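Local structure of Lys-gingipain catalytic subunit (Porphyromonas gingivalis, 6I9A) at residues 112-117 with 352-357; 100-105 with 118-123; 289-294 with 327-332; 54-59 with 90-95. The protein cleaves proteins such as haemoglobin, collagen and immunoglobulins as a calcium-binding cysteine endopeptidase of family C25 with a strong preference for lysine at P1. All coordinates share one frame; numbering follows the deposited sequence. Where two conformers were deposited one is given.

Contact 1: 112-117 with 352-357; sequences YFPEMY and YYWEAY. With CA (calcium ion), chain G.
An aromatic cluster beside a calcium site joins Tyr112 and Phe113, in the loop before strand 117-121, to Trp354 on helix 350-356 of the gingipain catalytic domain. The indole of Trp354 is the shared partner of three consecutive loop residues. Its pyrrole side lies next to the Tyr112 ring, Tyr112 CD1 to Trp354 CD1 at 3.5 Å; the planes differ by 26°, and the rings are displaced so that little of one covers the other. The Phe113 ring comes to the indole obliquely, tilted by 61°, and brings CD1 to 3.6 Å from Trp354 CZ2. Pro114 closes the row, its CD 3.5 Å from Trp354 CE3. Tyr112 reaches the indole with CG between its own backbone N and carbonyl carbon (chi1 53°), a turn that also sets its CE1 over one face of Phe113. No hydrogen bond links the segments: the indole NE1 is satisfied by Thr337, and the carbonyl oxygen of Tyr112 is buried here without a partner. The same loop wraps the metal, with Asp109 and Asp111 completing the protein ligands. Glu115, bent at chi2, grips the calcium ion with both OE1 and OE2, and the carbonyl O of Phe113 binds the calcium ion at 2.3 Å.

Contact 2: 100-105 with 118-123; sequences VTDLYY and TFRMSA
Asp102 and Arg120 form a buried, side-on salt bridge with two nearly straight hydrogen bonds. Arg120 NH2 donates to Asp102 OD1 at 2.7 Å and Arg120 NE to Asp102 OD2 at 2.9 Å, each oxygen using its syn lone pair. Carboxylate and guanidinium planes are only 17° apart, so the paired bonds keep the two groups nearly coplanar. Arg120 runs out extended through chi1 and chi2 and then bends at chi3 (-70°), which turns its NE edge to the acid. Asp102 meets it with CG beside its own backbone N, opposite the carbonyl carbon (chi1 -74°). Arg120 NH2 also lies at the edge of the Tyr105 ring, 4.3 Å from CE2, while NH1 is bonded to Gly84 O. Thr101 OG1 accepts from Leu103 N, capping the short turn that carries Tyr105. The bridge thus ties the link between strand 100-101 and helix 103-106 to strand 117-121, an end strand of the four-stranded parallel sheet, whose Arg120 is backbone-bonded to Val359 and Gly361 of strand 357-361, with Leu82 of strand 79-83 packed alongside.

Contact 3: 289-294 with 327-332; sequences YYWSVG and SIMWAG. With NA (sodium ion), chain F.
The indole of Trp291 lies with one face on the backbone of Gly332, whose CA is 3.4 Å from the centroid of the five-membered ring and only 8° off its normal, a CH-pi contact; the Tyr357 ring stacks on the opposite face. Toward the six-membered end, Trp291 CZ2 comes obliquely to Met329 CA at 3.7 Å, and to Met329 CG at 4.2 Å. The indole NE1 donates to Asn333 OD1, next in sequence after Gly332. CG of Trp291 stands opposite the backbone N (chi1 -163°), which lays the ring along helix 325-342. Gly332, with no side chain, presents its bare CA to the ring and so lets the helices approach this closely. Their short segments cross at 126° with axes 8.7 Å apart, and two CA-H...O contacts knit the backbones, Gly332 CA to Trp291 O at 3.3 Å and Trp291 CA to Gly332 O at 3.5 Å. Just beyond, helix 285-293 ends at Val293, whose carbonyl O binds a sodium ion at 2.3 Å; Gly294 follows with positive phi. Lacking any hydrogen bond between the segments, the crossing relies on carbon donors and dispersion, with Asn333 satisfying the polar NH of the buried indole.

Contact 4: 54-59 with 90-95; sequences TTNASI and SGEKGK
Asn56 meets Glu92 through its amide: ND2 donates to Glu92 OE1 at 3.0 Å and 168°. The acceptor lies close to the amide plane, yet the donor stands well above the carboxylate plane, the two groups being turned 75° apart. Water 5 bridges the same pair, donating to Asn56 OD1 and to Glu92 OE1, and Lys60 adds a salt bridge to that oxygen. Alongside, Ser90 OG packs 3.4 Å from Asn56 CB and donates within its own loop to Gly91 O at 2.8 Å. Water 6 accepts from Asn56 N and donates to Ser90 OG. Asn56 reaches across because its CG points opposite the backbone N (chi1 -180°). Tyr105 OH accepts from Gly91 N. Behind Asn56, Ser58 N donates to Thr55 OG1 and Thr55 N to Ser58 OG, both at 3.1 Å. This reciprocal pair is a capping box with Thr55 as N-cap; it closes the first turn of helix 56-72, whose Asn56 meets the loop entering the antiparallel ribbon of 92-93 and 100-101.

From the N terminus, contact 4 comes first, closing a loop from the start of helix 56-72 through strand 79-83 to strand 92-93. Contact 2 follows with a short loop from strand 100-101 to strand 117-121, and the two share the 92-93/100-101 ribbon. Contact 1 opens inside contact 2, at 112-117, and closes only at 352-357, so these two cross; Glu355 joins them through Tyr104 and Thr101, and also reaches Lys95 N of contact 4. Contact 3, helix 285-293 on helix 325-342, falls within the span of contact 1 and touches it through Trp330 and Met329. Contact 1 ties a loop to helix 350-356, contact 2 a turn to strand 117-121, contact 4 helix 56-72 to the ribbon.

Contact 1: 112-117 with 352-357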
loop_
_atom_site.group_PDB
_atom_site.type_symbol
_atom_site.label_atom_id
_atom_site.label_comp_id
_atom_site.label_asym_id
_atom_site.label_seq_id
_atom_site.Cartn_x
_atom_site.Cartn_y
_atom_site.Cartn_z
ATOM N N TYR A 112 19.881 1.239 5.365
ATOM C CA TYR A 112 18.545 1.208 5.979
ATOM C C TYR A 112 17.400 1.294 4.962
ATOM O O TYR A 112 16.220 1.428 5.336
ATOM C CB TYR A 112 18.379 2.261 7.084
ATOM C CG TYR A 112 18.734 3.678 6.679
ATOM C CD1 TYR A 112 18.024 4.339 5.673
ATOM C CD2 TYR A 112 19.796 4.346 7.274
ATOM C CE1 TYR A 112 18.354 5.637 5.280
ATOM C CE2 TYR A 112 20.117 5.647 6.910
ATOM C CZ TYR A 112 19.395 6.286 5.901
ATOM O OH TYR A 112 19.701 7.572 5.506
ATOM N N PHE A 113 17.734 1.214 3.666
ATOM C CA PHE A 113 16.725 1.204 2.634
ATOM C C PHE A 113 16.227 -0.209 2.371
ATOM O O PHE A 113 17.056 -1.105 2.113
ATOM C CB PHE A 113 17.233 1.776 1.326
ATOM C CG PHE A 113 17.545 3.244 1.367
ATOM C CD1 PHE A 113 16.550 4.187 1.158
ATOM C CD2 PHE A 113 18.828 3.686 1.667
ATOM C CE1 PHE A 113 16.849 5.562 1.174
ATOM C CE2 PHE A 113 19.122 5.056 1.688
ATOM C CZ PHE A 113 18.122 5.985 1.449
ATOM N N PRO A 114 14.933 -0.446 2.404
ATOM C CA PRO A 114 14.425 -1.793 2.096
ATOM C C PRO A 114 14.774 -2.277 0.708
ATOM O O PRO A 114 14.842 -1.480 -0.250
ATOM C CB PRO A 114 12.894 -1.633 2.183
ATOM C CG PRO A 114 12.707 -0.436 3.086
ATOM C CD PRO A 114 13.842 0.493 2.730
ATOM N N GLU A 115 14.900 -3.604 0.576
ATOM C CA GLU A 115 15.030 -4.292 -0.728
ATOM C C GLU A 115 13.694 -4.673 -1.310
ATOM O O GLU A 115 13.655 -4.982 -2.503
ATOM C CB GLU A 115 15.898 -5.560 -0.550
ATOM C CG GLU A 115 17.387 -5.285 -0.819
ATOM C CD GLU A 115 17.949 -4.156 0.016
ATOM O OE1 GLU A 115 18.117 -3.049 -0.546
ATOM O OE2 GLU A 115 18.204 -4.353 1.229
ATOM N N MET A 116 12.629 -4.716 -0.478
ATOM C CA MET A 116 11.311 -5.150 -0.869
ATOM C C MET A 116 10.275 -4.214 -0.277
ATOM O O MET A 116 10.474 -3.749 0.859
ATOM C CB MET A 116 11.033 -6.568 -0.340
ATOM C CG MET A 116 11.911 -7.642 -0.997
ATOM S SD MET A 116 11.932 -9.209 -0.072
ATOM C CE MET A 116 13.041 -8.749 1.294
ATOM N N TYR A 117 9.145 -4.038 -0.945
ATOM C CA TYR A 117 8.005 -3.332 -0.362
ATOM C C TYR A 117 7.318 -4.238 0.621
ATOM O O TYR A 117 6.792 -5.298 0.229
ATOM C CB TYR A 117 7.016 -2.974 -1.463
ATOM C CG TYR A 117 7.317 -1.745 -2.290
ATOM C CD1 TYR A 117 8.072 -0.681 -1.771
ATOM C CD2 TYR A 117 6.739 -1.572 -3.545
ATOM C CE1 TYR A 117 8.250 0.494 -2.501
ATOM C CE2 TYR A 117 6.920 -0.407 -4.286
ATOM C CZ TYR A 117 7.663 0.630 -3.746
ATOM O OH TYR A 117 7.863 1.795 -4.455
ATOM N N TYR A 352 15.573 6.868 11.265
ATOM C CA TYR A 352 14.405 6.779 12.110
ATOM C C TYR A 352 13.132 6.618 11.265
ATOM O O TYR A 352 12.284 5.788 11.572
ATOM C CB TYR A 352 14.340 8.037 12.986
ATOM C CG TYR A 352 13.205 8.071 13.976
ATOM C CD1 TYR A 352 11.915 8.388 13.574
ATOM C CD2 TYR A 352 13.438 7.910 15.339
ATOM C CE1 TYR A 352 10.880 8.502 14.493
ATOM C CE2 TYR A 352 12.410 8.025 16.267
ATOM C CZ TYR A 352 11.137 8.319 15.844
ATOM O OH TYR A 352 10.157 8.491 16.796
ATOM N N TYR A 353 12.976 7.464 10.221
ATOM C CA TYR A 353 11.749 7.399 9.387
ATOM C C TYR A 353 11.597 6.060 8.684
ATOM O O TYR A 353 10.480 5.513 8.661
ATOM C CB TYR A 353 11.667 8.567 8.382
ATOM C CG TYR A 353 10.752 9.641 8.955
ATOM C CD1 TYR A 353 9.547 9.962 8.336
ATOM C CD2 TYR A 353 11.039 10.250 10.178
ATOM C CE1 TYR A 353 8.650 10.852 8.924
ATOM C CE2 TYR A 353 10.120 11.084 10.803
ATOM C CZ TYR A 353 8.931 11.380 10.169
ATOM O OH TYR A 353 8.047 12.221 10.785
ATOM N N TRP A 354 12.696 5.484 8.158
ATOM C CA TRP A 354 12.580 4.168 7.515
ATOM C C TRP A 354 12.195 3.120 8.534
ATOM O O TRP A 354 11.459 2.195 8.175
ATOM C CB TRP A 354 13.881 3.841 6.778
ATOM C CG TRP A 354 14.065 4.661 5.531
ATOM C CD1 TRP A 354 14.822 5.805 5.388
ATOM C CD2 TRP A 354 13.397 4.454 4.275
ATOM N NE1 TRP A 354 14.687 6.300 4.113
ATOM C CE2 TRP A 354 13.810 5.491 3.399
ATOM C CE3 TRP A 354 12.466 3.508 3.820
ATOM C CZ2 TRP A 354 13.353 5.579 2.073
ATOM C CZ3 TRP A 354 12.043 3.581 2.513
ATOM C CH2 TRP A 354 12.452 4.621 1.652
ATOM N N GLU A 355 12.648 3.221 9.803
ATOM C CA GLU A 355 12.211 2.302 10.851
ATOM C C GLU A 355 10.773 2.582 11.331
ATOM O O GLU A 355 10.131 1.687 11.899
ATOM C CB GLU A 355 13.122 2.424 12.075
ATOM C CG GLU A 355 14.517 1.829 11.926
ATOM C CD GLU A 355 15.340 1.918 13.193
ATOM O OE1 GLU A 355 15.018 2.735 14.089
ATOM O OE2 GLU A 355 16.306 1.136 13.302
ATOM N N ALA A 356 10.323 3.832 11.219
ATOM C CA ALA A 356 9.083 4.267 11.849
ATOM C C ALA A 356 7.811 3.894 11.076
ATOM O O ALA A 356 6.858 3.373 11.643
ATOM C CB ALA A 356 9.107 5.791 12.027
ATOM N N TYR A 357 7.777 4.264 9.781
ATOM C CA TYR A 357 6.541 4.129 9.000
ATOM C C TYR A 357 6.307 2.710 8.553
ATOM O O TYR A 357 7.255 1.983 8.156
ATOM C CB TYR A 357 6.531 5.126 7.851
ATOM C CG TYR A 357 5.901 6.456 8.251
ATOM C CD1 TYR A 357 6.658 7.476 8.839
ATOM C CD2 TYR A 357 4.533 6.665 8.117
ATOM C CE1 TYR A 357 6.062 8.668 9.244
ATOM C CE2 TYR A 357 3.946 7.865 8.498
ATOM C CZ TYR A 357 4.715 8.865 9.048
ATOM O OH TYR A 357 4.079 10.041 9.380
HETATM CA CA CA G . 19.070 -2.010 1.472
HETATM O O HOH W 1 19.523 -0.408 -0.241
HETATM O O HOH W 2 19.303 -2.847 3.739
#

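Contact 2: 100-105 with 118-123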
loop_
_atom_site.group_PDB
_atom_site.type_symbol
_atom_site.label_atom_id
_atom_site.label_comp_id
_atom_site.label_asym_id
_atom_site.label_seq_id
_atom_site.Cartn_x
_atom_site.Cartn_y
_atom_site.Cartn_z
ATOM N N VAL A 100 8.790 -1.064 17.942
ATOM C CA VAL A 100 8.764 -2.179 16.993
ATOM C C VAL A 100 8.879 -1.667 15.569
ATOM O O VAL A 100 8.313 -0.624 15.177
ATOM C CB VAL A 100 7.501 -3.057 17.215
ATOM C CG1 VAL A 100 6.197 -2.337 16.802
ATOM C CG2 VAL A 100 7.655 -4.419 16.527
ATOM N N THR A 101 9.568 -2.469 14.732
ATOM C CA THR A 101 9.680 -2.216 13.303
ATOM C C THR A 101 9.771 -3.536 12.587
ATOM O O THR A 101 10.306 -4.537 13.094
ATOM C CB THR A 101 10.923 -1.342 12.944
ATOM O OG1 THR A 101 10.918 -0.993 11.559
ATOM C CG2 THR A 101 12.273 -1.999 13.271
ATOM N N ASP A 102 9.304 -3.478 11.334
ATOM C CA ASP A 102 9.446 -4.560 10.361
ATOM C C ASP A 102 10.568 -4.248 9.369
ATOM O O ASP A 102 10.836 -5.049 8.471
ATOM C CB ASP A 102 8.139 -4.787 9.571
ATOM C CG ASP A 102 7.070 -5.477 10.369
ATOM O OD1 ASP A 102 7.428 -6.181 11.332
ATOM O OD2 ASP A 102 5.854 -5.318 10.017
ATOM N N LEU A 103 11.256 -3.097 9.541
ATOM C CA LEU A 103 12.254 -2.707 8.541
ATOM C C LEU A 103 13.295 -3.780 8.305
ATOM O O LEU A 103 13.724 -3.964 7.138
ATOM C CB LEU A 103 12.978 -1.426 9.015
ATOM C CG LEU A 103 14.077 -0.925 8.048
ATOM C CD1 LEU A 103 13.547 -0.561 6.675
ATOM C CD2 LEU A 103 14.818 0.250 8.652
ATOM N N TYR A 104 13.757 -4.441 9.378
ATOM C CA TYR A 104 14.916 -5.332 9.208
ATOM C C TYR A 104 14.553 -6.680 8.575
ATOM O O TYR A 104 15.463 -7.387 8.148
ATOM C CB TYR A 104 15.655 -5.452 10.527
ATOM C CG TYR A 104 16.222 -4.082 10.856
ATOM C CD1 TYR A 104 15.686 -3.315 11.892
ATOM C CD2 TYR A 104 17.204 -3.509 10.053
ATOM C CE1 TYR A 104 16.131 -2.015 12.141
ATOM C CE2 TYR A 104 17.656 -2.216 10.283
ATOM C CZ TYR A 104 17.121 -1.473 11.331
ATOM O OH TYR A 104 17.522 -0.172 11.518
ATOM N N TYR A 105 13.276 -6.968 8.394
ATOM C CA TYR A 105 12.926 -8.094 7.515
ATOM C C TYR A 105 13.194 -7.723 6.054
ATOM O O TYR A 105 13.608 -8.576 5.265
ATOM C CB TYR A 105 11.441 -8.459 7.651
ATOM C CG TYR A 105 11.078 -9.020 9.019
ATOM C CD1 TYR A 105 11.777 -10.102 9.566
ATOM C CD2 TYR A 105 10.038 -8.467 9.764
ATOM C CE1 TYR A 105 11.448 -10.604 10.831
ATOM C CE2 TYR A 105 9.703 -8.955 11.028
ATOM C CZ TYR A 105 10.409 -10.031 11.557
ATOM O OH TYR A 105 10.106 -10.509 12.809
ATOM N N THR A 118 7.349 -3.890 1.900
ATOM C CA THR A 118 6.875 -4.728 2.971
ATOM C C THR A 118 5.622 -4.193 3.577
ATOM O O THR A 118 5.510 -2.987 3.865
ATOM C CB THR A 118 8.004 -4.823 4.025
ATOM O OG1 THR A 118 9.155 -5.394 3.366
ATOM C CG2 THR A 118 7.653 -5.693 5.205
ATOM N N PHE A 119 4.679 -5.083 3.862
ATOM C CA PHE A 119 3.445 -4.715 4.548
ATOM C C PHE A 119 3.071 -5.851 5.452
ATOM O O PHE A 119 3.485 -6.998 5.245
ATOM C CB PHE A 119 2.326 -4.346 3.565
ATOM C CG PHE A 119 1.988 -5.453 2.578
ATOM C CD1 PHE A 119 1.026 -6.410 2.890
ATOM C CD2 PHE A 119 2.578 -5.485 1.302
ATOM C CE1 PHE A 119 0.659 -7.369 1.964
ATOM C CE2 PHE A 119 2.228 -6.480 0.405
ATOM C CZ PHE A 119 1.264 -7.398 0.730
ATOM N N ARG A 120 2.226 -5.548 6.437
ATOM C CA ARG A 120 1.809 -6.522 7.427
ATOM C C ARG A 120 0.301 -6.596 7.505
ATOM O O ARG A 120 -0.365 -5.613 7.844
ATOM C CB ARG A 120 2.424 -6.213 8.808
ATOM C CG ARG A 120 1.928 -7.127 9.932
ATOM C CD ARG A 120 2.487 -6.721 11.276
ATOM N NE ARG A 120 3.918 -6.983 11.413
ATOM C CZ ARG A 120 4.421 -7.942 12.193
ATOM N NH1 ARG A 120 3.615 -8.876 12.741
ATOM N NH2 ARG A 120 5.720 -8.006 12.401
ATOM N N MET A 121 -0.256 -7.772 7.173
ATOM C CA MET A 121 -1.659 -8.088 7.341
ATOM C C MET A 121 -1.779 -8.579 8.768
ATOM O O MET A 121 -1.681 -9.784 9.037
ATOM C CB MET A 121 -2.075 -9.153 6.316
ATOM C CG MET A 121 -1.759 -8.756 4.870
ATOM S SD MET A 121 -3.041 -7.723 4.147
ATOM C CE MET A 121 -4.053 -8.976 3.660
ATOM N N SER A 122 -1.897 -7.656 9.721
ATOM C CA SER A 122 -1.909 -8.025 11.142
ATOM C C SER A 122 -3.307 -8.432 11.578
ATOM O O SER A 122 -4.255 -7.620 11.503
ATOM C CB SER A 122 -1.421 -6.856 11.999
ATOM O OG SER A 122 -1.504 -7.319 13.339
ATOM N N ALA A 123 -3.433 -9.667 12.057
ATOM C CA ALA A 123 -4.705 -10.216 12.499
ATOM C C ALA A 123 -4.464 -11.040 13.735
ATOM O O ALA A 123 -3.404 -11.664 13.851
ATOM C CB ALA A 123 -5.299 -11.091 11.397
#

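Contact 3: 289-294 with 327-332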
loop_
_atom_site.group_PDB
_atom_site.type_symbol
_atom_site.label_atom_id
_atom_site.label_comp_id
_atom_site.label_asym_id
_atom_site.label_seq_id
_atom_site.Cartn_x
_atom_site.Cartn_y
_atom_site.Cartn_z
ATOM N N TYR A 289 6.191 16.934 7.326
ATOM C CA TYR A 289 5.903 17.968 6.317
ATOM C C TYR A 289 6.536 17.558 4.971
ATOM O O TYR A 289 5.889 17.545 3.945
ATOM C CB TYR A 289 6.397 19.307 6.852
ATOM C CG TYR A 289 6.120 20.557 6.059
ATOM C CD1 TYR A 289 4.920 20.735 5.357
ATOM C CD2 TYR A 289 6.966 21.650 6.170
ATOM C CE1 TYR A 289 4.630 21.961 4.752
ATOM C CE2 TYR A 289 6.649 22.882 5.625
ATOM C CZ TYR A 289 5.483 23.032 4.914
ATOM O OH TYR A 289 5.142 24.261 4.342
ATOM N N TYR A 290 7.823 17.251 5.016
ATOM C CA TYR A 290 8.509 16.849 3.790
ATOM C C TYR A 290 7.921 15.569 3.223
ATOM O O TYR A 290 7.771 15.437 2.006
ATOM C CB TYR A 290 10.030 16.608 4.047
ATOM C CG TYR A 290 10.705 17.753 4.780
ATOM C CD1 TYR A 290 10.522 19.069 4.371
ATOM C CD2 TYR A 290 11.572 17.508 5.837
ATOM C CE1 TYR A 290 11.122 20.121 5.054
ATOM C CE2 TYR A 290 12.200 18.548 6.511
ATOM C CZ TYR A 290 11.979 19.850 6.103
ATOM O OH TYR A 290 12.599 20.873 6.787
ATOM N N TRP A 291 7.576 14.630 4.125
ATOM C CA TRP A 291 6.984 13.346 3.709
ATOM C C TRP A 291 5.829 13.554 2.763
ATOM O O TRP A 291 5.766 12.959 1.697
ATOM C CB TRP A 291 6.566 12.609 4.979
ATOM C CG TRP A 291 6.303 11.143 4.874
ATOM C CD1 TRP A 291 7.156 10.161 5.280
ATOM C CD2 TRP A 291 5.079 10.483 4.502
ATOM N NE1 TRP A 291 6.557 8.935 5.174
ATOM C CE2 TRP A 291 5.265 9.101 4.727
ATOM C CE3 TRP A 291 3.831 10.923 4.037
ATOM C CZ2 TRP A 291 4.255 8.159 4.538
ATOM C CZ3 TRP A 291 2.845 9.976 3.773
ATOM C CH2 TRP A 291 3.045 8.613 4.047
ATOM N N SER A 292 4.911 14.466 3.123
ATOM C CA SER A 292 3.738 14.700 2.283
ATOM C C SER A 292 3.966 15.602 1.109
ATOM O O SER A 292 3.443 15.322 0.017
ATOM C CB SER A 292 2.566 15.273 3.078
ATOM O OG SER A 292 2.104 14.347 4.055
ATOM N N VAL A 293 4.703 16.726 1.276
ATOM C CA VAL A 293 4.816 17.767 0.257
ATOM C C VAL A 293 6.064 17.675 -0.604
ATOM O O VAL A 293 6.055 18.107 -1.771
ATOM C CB VAL A 293 4.810 19.115 1.021
ATOM C CG1 VAL A 293 5.269 20.279 0.167
ATOM C CG2 VAL A 293 3.422 19.393 1.593
ATOM N N GLY A 294 7.160 17.182 -0.004
ATOM C CA GLY A 294 8.482 17.185 -0.629
ATOM C C GLY A 294 9.442 17.983 0.233
ATOM O O GLY A 294 9.053 18.784 1.102
ATOM N N SER A 327 4.297 2.241 -2.248
ATOM C CA SER A 327 5.083 3.285 -2.893
ATOM C C SER A 327 4.751 4.671 -2.345
ATOM O O SER A 327 5.595 5.565 -2.433
ATOM C CB SER A 327 4.930 3.233 -4.410
ATOM O OG SER A 327 3.660 3.712 -4.826
ATOM N N ILE A 328 3.541 4.898 -1.843
ATOM C CA ILE A 328 3.183 6.230 -1.257
ATOM C C ILE A 328 4.073 6.440 -0.036
ATOM O O ILE A 328 4.661 7.518 0.159
ATOM C CB ILE A 328 1.690 6.300 -0.913
ATOM C CG1 ILE A 328 0.842 6.140 -2.185
ATOM C CG2 ILE A 328 1.370 7.585 -0.179
ATOM C CD1 ILE A 328 -0.643 6.013 -1.908
ATOM N N MET A 329 4.167 5.397 0.828
ATOM C CA MET A 329 5.014 5.480 2.032
ATOM C C MET A 329 6.491 5.647 1.661
ATOM O O MET A 329 7.199 6.439 2.261
ATOM C CB MET A 329 4.781 4.223 2.873
ATOM C CG MET A 329 5.582 4.217 4.173
ATOM S SD MET A 329 5.229 2.792 5.200
ATOM C CE MET A 329 6.270 1.531 4.449
ATOM N N TRP A 330 6.926 4.902 0.638
ATOM C CA TRP A 330 8.304 4.950 0.151
ATOM C C TRP A 330 8.638 6.378 -0.270
ATOM O O TRP A 330 9.673 6.923 0.101
ATOM C CB TRP A 330 8.408 4.002 -1.053
ATOM C CG TRP A 330 9.813 3.848 -1.542
ATOM C CD1 TRP A 330 10.446 4.616 -2.469
ATOM C CD2 TRP A 330 10.716 2.816 -1.179
ATOM N NE1 TRP A 330 11.735 4.117 -2.685
ATOM C CE2 TRP A 330 11.908 3.013 -1.908
ATOM C CE3 TRP A 330 10.631 1.753 -0.292
ATOM C CZ2 TRP A 330 13.018 2.152 -1.763
ATOM C CZ3 TRP A 330 11.708 0.914 -0.152
ATOM C CH2 TRP A 330 12.879 1.122 -0.874
ATOM N N ALA A 331 7.778 7.008 -1.079
ATOM C CA ALA A 331 8.005 8.376 -1.563
ATOM C C ALA A 331 8.102 9.351 -0.387
ATOM O O ALA A 331 8.942 10.258 -0.398
ATOM C CB ALA A 331 6.867 8.776 -2.508
ATOM N N GLY A 332 7.237 9.202 0.625
ATOM C CA GLY A 332 7.320 10.093 1.790
ATOM C C GLY A 332 8.647 9.959 2.476
ATOM O O GLY A 332 9.315 10.949 2.813
HETATM NA NA NA F . 6.646 18.626 -3.972
HETATM O O HOH W 3 7.435 18.978 -6.259
#

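Contact 4: 54-59 with 90-95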
loop_
_atom_site.group_PDB
_atom_site.type_symbol
_atom_site.label_atom_id
_atom_site.label_comp_id
_atom_site.label_asym_id
_atom_site.label_seq_id
_atom_site.Cartn_x
_atom_site.Cartn_y
_atom_site.Cartn_z
ATOM N N THR A 54 10.326 -19.968 13.911
ATOM C CA THR A 54 9.309 -19.216 14.644
ATOM C C THR A 54 9.854 -17.966 15.336
ATOM O O THR A 54 9.096 -17.268 16.008
ATOM C CB THR A 54 8.658 -20.155 15.715
ATOM O OG1 THR A 54 9.706 -20.684 16.534
ATOM C CG2 THR A 54 7.871 -21.274 15.083
ATOM N N THR A 55 11.139 -17.638 15.159
ATOM C CA THR A 55 11.723 -16.501 15.873
ATOM C C THR A 55 12.036 -15.347 14.944
ATOM O O THR A 55 12.162 -15.544 13.735
ATOM C CB THR A 55 13.029 -16.915 16.593
ATOM O OG1 THR A 55 13.986 -17.308 15.611
ATOM C CG2 THR A 55 12.814 -18.026 17.625
ATOM N N ASN A 56 12.225 -14.159 15.502
ATOM C CA ASN A 56 12.628 -13.036 14.668
ATOM C C ASN A 56 13.897 -13.398 13.870
ATOM O O ASN A 56 13.964 -13.120 12.654
ATOM C CB ASN A 56 12.911 -11.825 15.532
ATOM C CG ASN A 56 13.325 -10.653 14.688
ATOM O OD1 ASN A 56 12.562 -10.182 13.846
ATOM N ND2 ASN A 56 14.502 -10.113 14.930
ATOM N N ALA A 57 14.906 -14.001 14.561
ATOM C CA ALA A 57 16.145 -14.316 13.874
ATOM C C ALA A 57 15.956 -15.315 12.724
ATOM O O ALA A 57 16.528 -15.121 11.651
ATOM C CB ALA A 57 17.162 -14.870 14.858
ATOM N N SER A 58 15.155 -16.383 12.937
ATOM C CA SER A 58 15.008 -17.394 11.897
ATOM C C SER A 58 14.183 -16.817 10.734
ATOM O O SER A 58 14.508 -17.064 9.578
ATOM C CB SER A 58 14.368 -18.659 12.480
ATOM O OG SER A 58 12.986 -18.507 12.799
ATOM N N ILE A 59 13.113 -16.083 11.056
ATOM C CA ILE A 59 12.258 -15.547 10.003
ATOM C C ILE A 59 13.041 -14.536 9.164
ATOM O O ILE A 59 12.964 -14.556 7.929
ATOM C CB ILE A 59 10.981 -14.919 10.639
ATOM C CG1 ILE A 59 10.088 -16.023 11.238
ATOM C CG2 ILE A 59 10.225 -14.040 9.591
ATOM C CD1 ILE A 59 9.063 -15.482 12.198
ATOM N N SER A 90 7.437 -11.314 15.104
ATOM C CA SER A 90 7.573 -10.302 16.152
ATOM C C SER A 90 7.996 -8.911 15.724
ATOM O O SER A 90 7.710 -7.969 16.466
ATOM C CB SER A 90 8.569 -10.762 17.217
ATOM O OG SER A 90 9.835 -10.945 16.622
ATOM N N GLY A 91 8.696 -8.780 14.622
ATOM C CA GLY A 91 9.452 -7.553 14.370
ATOM C C GLY A 91 10.584 -7.426 15.405
ATOM O O GLY A 91 10.887 -8.383 16.144
ATOM N N GLU A 92 11.239 -6.265 15.460
ATOM C CA GLU A 92 12.268 -6.055 16.475
ATOM C C GLU A 92 12.267 -4.579 16.798
ATOM O O GLU A 92 11.638 -3.769 16.099
ATOM C CB GLU A 92 13.657 -6.561 16.036
ATOM C CG GLU A 92 14.263 -5.789 14.870
ATOM C CD GLU A 92 15.556 -6.440 14.416
ATOM O OE1 GLU A 92 15.507 -7.514 13.775
ATOM O OE2 GLU A 92 16.628 -5.867 14.708
ATOM N N LYS A 93 13.016 -4.207 17.822
ATOM C CA LYS A 93 13.088 -2.814 18.268
ATOM C C LYS A 93 13.981 -2.023 17.309
ATOM O O LYS A 93 15.104 -2.443 17.020
ATOM C CB LYS A 93 13.663 -2.830 19.701
ATOM C CG LYS A 93 13.598 -1.529 20.463
ATOM C CD LYS A 93 14.037 -1.713 21.915
ATOM C CE LYS A 93 14.771 -0.509 22.443
ATOM N NZ LYS A 93 16.232 -0.682 22.311
ATOM N N GLY A 94 13.504 -0.888 16.824
ATOM C CA GLY A 94 14.330 -0.041 15.969
ATOM C C GLY A 94 15.567 0.472 16.712
ATOM O O GLY A 94 15.495 0.740 17.914
ATOM N N LYS A 95 16.687 0.598 15.983
ATOM C CA LYS A 95 17.955 1.141 16.524
ATOM C C LYS A 95 17.744 2.606 16.884
ATOM O O LYS A 95 18.273 3.091 17.898
ATOM C CB LYS A 95 19.104 1.010 15.497
ATOM C CG LYS A 95 20.440 1.653 15.968
ATOM C CD LYS A 95 21.605 1.595 14.973
ATOM C CE LYS A 95 22.738 2.392 15.558
ATOM N NZ LYS A 95 24.000 2.154 14.831
HETATM O O HOH W 4 8.580 -14.016 15.629
HETATM O O HOH W 5 13.330 -8.052 11.998
HETATM O O HOH W 6 10.815 -13.804 17.902
#